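PDB 2XTS: cytochrome from Paracoccus pantotrophus, which forms the heme c-binding SoxD part of the sulfane dehydrogenase SoxCD, present here as its N-terminal cytochrome portion, and probably carries electrons through its heme. Local coordinates for residues D[140-143]-D[144-148]; D[128-132]-D[133-137]. All coordinates share one frame; numbering follows the deposited sequence.

Interaction 1 (D[140-143]-D[144-148]); sequences LPNA and EGFYP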
loop_
_atom_site.group_PDB
_atom_site.type_symbol
_atom_site.label_atom_id
_atom_site.label_comp_id
_atom_site.label_asym_id
_atom_site.label_seq_id
_atom_site.Cartn_x
_atom_site.Cartn_y
_atom_site.Cartn_z
ATOM N N LEU D 140 -47.314 4.417 -5.290
ATOM C CA LEU D 140 -47.031 2.994 -5.269
ATOM C C LEU D 140 -47.483 2.353 -3.961
ATOM O O LEU D 140 -47.516 3.023 -2.909
ATOM C CB LEU D 140 -45.530 2.739 -5.496
ATOM C CG LEU D 140 -44.984 3.128 -6.870
ATOM C CD1 LEU D 140 -43.538 2.688 -6.996
ATOM C CD2 LEU D 140 -45.850 2.552 -8.001
ATOM N N PRO D 141 -47.787 1.042 -4.006
ATOM C CA PRO D 141 -48.288 0.378 -2.812
ATOM C C PRO D 141 -47.415 0.552 -1.567
ATOM O O PRO D 141 -47.942 0.680 -0.465
ATOM C CB PRO D 141 -48.326 -1.094 -3.237
ATOM C CG PRO D 141 -48.697 -1.018 -4.675
ATOM C CD PRO D 141 -47.915 0.180 -5.195
ATOM N N ASN D 142 -46.093 0.479 -1.725
ATOM C CA ASN D 142 -45.185 0.545 -0.581
ATOM C C ASN D 142 -44.601 1.940 -0.323
ATOM O O ASN D 142 -43.528 2.064 0.282
ATOM C CB ASN D 142 -44.066 -0.492 -0.713
ATOM C CG ASN D 142 -43.516 -0.931 0.613
ATOM O OD1 ASN D 142 -44.272 -1.091 1.563
ATOM N ND2 ASN D 142 -42.228 -1.211 0.672
ATOM N N ALA D 143 -45.295 2.982 -0.782
ATOM C CA ALA D 143 -44.872 4.364 -0.551
ATOM C C ALA D 143 -44.550 4.681 0.898
ATOM O O ALA D 143 -43.675 5.492 1.165
ATOM C CB ALA D 143 -45.951 5.321 -1.041
ATOM N N GLU D 144 -45.249 4.042 1.830
ATOM C CA GLU D 144 -45.088 4.329 3.272
ATOM C C GLU D 144 -44.310 3.234 3.995
ATOM O O GLU D 144 -44.331 3.142 5.217
ATOM C CB GLU D 144 -46.451 4.570 3.948
ATOM C CG GLU D 144 -47.212 5.760 3.378
ATOM C CD GLU D 144 -48.563 5.980 4.040
ATOM O OE1 GLU D 144 -48.786 5.469 5.162
ATOM O OE2 GLU D 144 -49.402 6.672 3.424
ATOM N N GLY D 145 -43.593 2.423 3.221
ATOM C CA GLY D 145 -42.924 1.250 3.751
ATOM C C GLY D 145 -41.531 1.408 4.314
ATOM O O GLY D 145 -40.922 0.412 4.679
ATOM N N PHE D 146 -40.998 2.630 4.322
ATOM C CA PHE D 146 -39.607 2.893 4.728
ATOM C C PHE D 146 -39.543 3.939 5.824
ATOM O O PHE D 146 -40.389 4.834 5.922
ATOM C CB PHE D 146 -38.795 3.383 3.521
ATOM C CG PHE D 146 -38.773 2.411 2.398
ATOM C CD1 PHE D 146 -39.855 2.328 1.517
ATOM C CD2 PHE D 146 -37.711 1.534 2.247
ATOM C CE1 PHE D 146 -39.862 1.405 0.512
ATOM C CE2 PHE D 146 -37.694 0.612 1.223
ATOM C CZ PHE D 146 -38.789 0.513 0.374
ATOM N N TYR D 147 -38.491 3.872 6.630
ATOM C CA TYR D 147 -38.235 4.915 7.621
ATOM C C TYR D 147 -36.739 5.086 7.752
ATOM O O TYR D 147 -35.999 4.124 7.600
ATOM C CB TYR D 147 -38.899 4.588 8.961
ATOM C CG TYR D 147 -38.520 3.242 9.549
ATOM C CD1 TYR D 147 -39.240 2.104 9.237
ATOM C CD2 TYR D 147 -37.502 3.116 10.469
ATOM C CE1 TYR D 147 -38.932 0.878 9.779
ATOM C CE2 TYR D 147 -37.180 1.879 11.028
ATOM C CZ TYR D 147 -37.888 0.767 10.685
ATOM O OH TYR D 147 -37.561 -0.426 11.274
ATOM N N PRO D 148 -36.275 6.299 8.066
ATOM C CA PRO D 148 -34.842 6.527 8.213
ATOM C C PRO D 148 -34.232 5.716 9.349
ATOM O O PRO D 148 -34.854 5.479 10.389
ATOM C CB PRO D 148 -34.717 8.035 8.477
ATOM C CG PRO D 148 -35.915 8.606 7.950
ATOM C CD PRO D 148 -37.005 7.574 8.128
HETATM O O HOH W 1 -47.426 2.177 1.785
HETATM O O HOH W 2 -40.930 -2.049 3.121
HETATM O O HOH W 3 -41.655 5.266 2.972
#

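Interaction 2 (D[128-132]-D[133-137]); sequences FVLTH and ENFTQ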
loop_
_atom_site.group_PDB
_atom_site.type_symbol
_atom_site.label_atom_id
_atom_site.label_comp_id
_atom_site.label_asym_id
_atom_site.label_seq_id
_atom_site.Cartn_x
_atom_site.Cartn_y
_atom_site.Cartn_z
ATOM N N PHE D 128 -53.877 3.043 -19.877
ATOM C CA PHE D 128 -53.298 4.154 -19.149
ATOM C C PHE D 128 -52.222 4.876 -19.956
ATOM O O PHE D 128 -51.395 4.239 -20.628
ATOM C CB PHE D 128 -52.744 3.629 -17.838
ATOM C CG PHE D 128 -52.148 4.695 -16.945
ATOM C CD1 PHE D 128 -52.959 5.578 -16.240
ATOM C CD2 PHE D 128 -50.769 4.789 -16.773
ATOM C CE1 PHE D 128 -52.404 6.540 -15.406
ATOM C CE2 PHE D 128 -50.214 5.743 -15.945
ATOM C CZ PHE D 128 -51.031 6.607 -15.262
ATOM N N VAL D 129 -52.257 6.207 -19.882
ATOM C CA VAL D 129 -51.266 7.096 -20.463
ATOM C C VAL D 129 -50.547 7.856 -19.346
ATOM O O VAL D 129 -51.161 8.607 -18.579
ATOM C CB VAL D 129 -51.901 8.114 -21.432
ATOM C CG1 VAL D 129 -50.831 8.910 -22.126
ATOM C CG2 VAL D 129 -52.763 7.403 -22.451
ATOM N N LEU D 130 -49.243 7.629 -19.240
ATOM C CA LEU D 130 -48.414 8.330 -18.268
ATOM C C LEU D 130 -47.819 9.556 -18.927
ATOM O O LEU D 130 -47.244 9.461 -20.019
ATOM C CB LEU D 130 -47.311 7.420 -17.769
ATOM C CG LEU D 130 -46.455 7.947 -16.618
ATOM C CD1 LEU D 130 -47.269 8.154 -15.324
ATOM C CD2 LEU D 130 -45.308 6.994 -16.395
ATOM N N THR D 131 -47.984 10.709 -18.281
ATOM C CA THR D 131 -47.432 11.952 -18.788
ATOM C C THR D 131 -46.649 12.704 -17.717
ATOM O O THR D 131 -46.730 12.379 -16.516
ATOM C CB THR D 131 -48.548 12.896 -19.271
ATOM O OG1 THR D 131 -49.200 13.454 -18.131
ATOM C CG2 THR D 131 -49.558 12.163 -20.167
ATOM N N HIS D 132 -45.913 13.742 -18.124
ATOM C CA HIS D 132 -45.246 14.580 -17.140
ATOM C C HIS D 132 -46.225 15.294 -16.207
ATOM O O HIS D 132 -45.866 15.655 -15.100
ATOM C CB HIS D 132 -44.318 15.597 -17.808
ATOM C CG HIS D 132 -45.021 16.604 -18.647
ATOM N ND1 HIS D 132 -45.558 16.291 -19.874
ATOM C CD2 HIS D 132 -45.253 17.922 -18.454
ATOM C CE1 HIS D 132 -46.106 17.371 -20.399
ATOM N NE2 HIS D 132 -45.932 18.375 -19.560
ATOM N N GLU D 133 -47.452 15.500 -16.659
ATOM C CA GLU D 133 -48.461 16.162 -15.838
ATOM C C GLU D 133 -49.157 15.275 -14.818
ATOM O O GLU D 133 -49.527 15.759 -13.758
ATOM C CB GLU D 133 -49.521 16.805 -16.726
ATOM C CG GLU D 133 -49.040 17.963 -17.572
ATOM C CD GLU D 133 -50.188 18.628 -18.309
ATOM O OE1 GLU D 133 -50.763 17.994 -19.222
ATOM O OE2 GLU D 133 -50.539 19.777 -17.965
ATOM N N ASN D 134 -49.368 13.998 -15.131
ATOM C CA ASN D 134 -50.062 13.107 -14.195
ATOM C C ASN D 134 -49.136 12.168 -13.405
ATOM O O ASN D 134 -49.604 11.431 -12.545
ATOM C CB ASN D 134 -51.178 12.299 -14.897
ATOM C CG ASN D 134 -50.648 11.213 -15.805
ATOM O OD1 ASN D 134 -49.462 11.018 -15.900
ATOM N ND2 ASN D 134 -51.538 10.511 -16.483
ATOM N N PHE D 135 -47.834 12.249 -13.666
ATOM C CA PHE D 135 -46.867 11.331 -13.099
ATOM C C PHE D 135 -46.943 11.304 -11.567
ATOM O O PHE D 135 -46.963 10.214 -10.961
ATOM C CB PHE D 135 -45.475 11.760 -13.553
ATOM C CG PHE D 135 -44.371 10.778 -13.217
ATOM C CD1 PHE D 135 -43.773 10.765 -11.957
ATOM C CD2 PHE D 135 -43.906 9.885 -14.175
ATOM C CE1 PHE D 135 -42.732 9.898 -11.686
ATOM C CE2 PHE D 135 -42.844 9.016 -13.893
ATOM C CZ PHE D 135 -42.297 9.017 -12.648
ATOM N N THR D 136 -46.982 12.481 -10.946
ATOM C CA THR D 136 -46.959 12.554 -9.482
ATOM C C THR D 136 -48.287 12.192 -8.828
ATOM O O THR D 136 -48.357 12.135 -7.607
ATOM C CB THR D 136 -46.493 13.923 -8.972
ATOM O OG1 THR D 136 -47.378 14.949 -9.446
ATOM C CG2 THR D 136 -45.052 14.202 -9.417
ATOM N N GLN D 137 -49.323 11.903 -9.616
ATOM C CA GLN D 137 -50.574 11.354 -9.052
ATOM C C GLN D 137 -50.468 9.867 -8.724
ATOM O O GLN D 137 -51.303 9.310 -7.997
ATOM C CB GLN D 137 -51.736 11.559 -10.023
ATOM C CG GLN D 137 -52.044 13.019 -10.294
ATOM C CD GLN D 137 -53.087 13.204 -11.373
ATOM O OE1 GLN D 137 -53.850 12.297 -11.679
ATOM N NE2 GLN D 137 -53.113 14.386 -11.963
HETATM O O HOH W 4 -46.513 15.032 -12.505
#

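Interaction 1 (D[140-143]-D[144-148])
Asn142 and Gly145 are joined by a tight local contact, a type I beta turn at the surface of the cytochrome, where the loop after strand 129-131 leads into strand 146-148. It overlaps the preceding type I turn, Leu140 to Ala143, by two residues. The turn is closed by Gly145 N, which donates to Asn142 O at 3.0 Å from above the carbonyl plane, 61° out of it. With CG anti to the backbone N and beside the carbonyl carbon (chi1 -153°), the Asn142 amide reaches forward to Gly145 and Phe146. Its ND2 meets the Phe146 ring obliquely, 3.5 Å from CE1, and also donates to Tyr82 O. Phe146 meets Tyr82 edge-to-face, and its strand pairs in parallel with one of the Sulfite dehydrogenase chain, extending the sheet across the interface. With an alanine here in place of Asn142, Tyr82 O would probably lose its amide donor and the Phe146 ring the group beside CE1. Water bridges add to the turn: one links Pro141 O with Glu144 N, another Ala143 O with Phe146 N. A third water accepts from Asn142 ND2 at 2.9 Å and lies 2.9 Å from Gly145 O.

Interaction 2 (D[128-132]-D[133-137])
Thr131 and Asn134 meet through two side chains whose first torsions both set the outer group between backbone N and carbonyl carbon: chi1 is 75° for Thr131 (OG1) and 72° for Asn134 (CG). The result is a turn held by side chains at the end of strand 129-131, which pairs antiparallel with strand 32-34. Thr131 OG1 accepts weakly from Glu133 N, the bond of an ST turn, and at 3.1 Å from Asn134 N, three residues on. The Asn134 amide reaches back along the strand. Its OD1 accepts the N-H of Thr131 at 2.8 Å, nearly straight but with the donor 36° out of the carbonyl plane, while ND2 donates to Val129 O at 2.9 Å, in the carbonyl plane and close to the amide plane. With both ends held, the amide has little freedom to flip; its plane runs almost parallel to the Phe128 ring, with ND2 4.1 Å from Phe128 CZ. On the inner side, Leu130 CD2 packs 3.9 Å from Phe135 CD2; helix 107-120 packs on both residues, helix 86-96 on Phe135. Toward the outside, Glu133 CG sits over one face of the His132 imidazole, 4.0 Å from its centroid, a CH-pi contact. Side-chain groups thus serve backbone N-H and C=O groups where strand gives way to loop, so the asparagine stands in for a neighbouring strand at Val129 and Thr131.

Both contacts lie on the connection between strand 129-131 and strand 146-148, one at each end, with centres about 20 Å apart. Interaction 2 comes first along the chain and is partly buried: its apolar side rests on helices of the cytochrome's own heme domain, and no other protein chain touches it. Interaction 1 is a surface contact where strand 146-148 pairs with a strand of the Sulfite dehydrogenase chain. Their chemistry follows this division. In interaction 2 side-chain groups satisfy the backbone directly, beside an apolar pair; in interaction 1 a backbone bond closes the turn and waters bridge much of the rest. An asparagine is central to each.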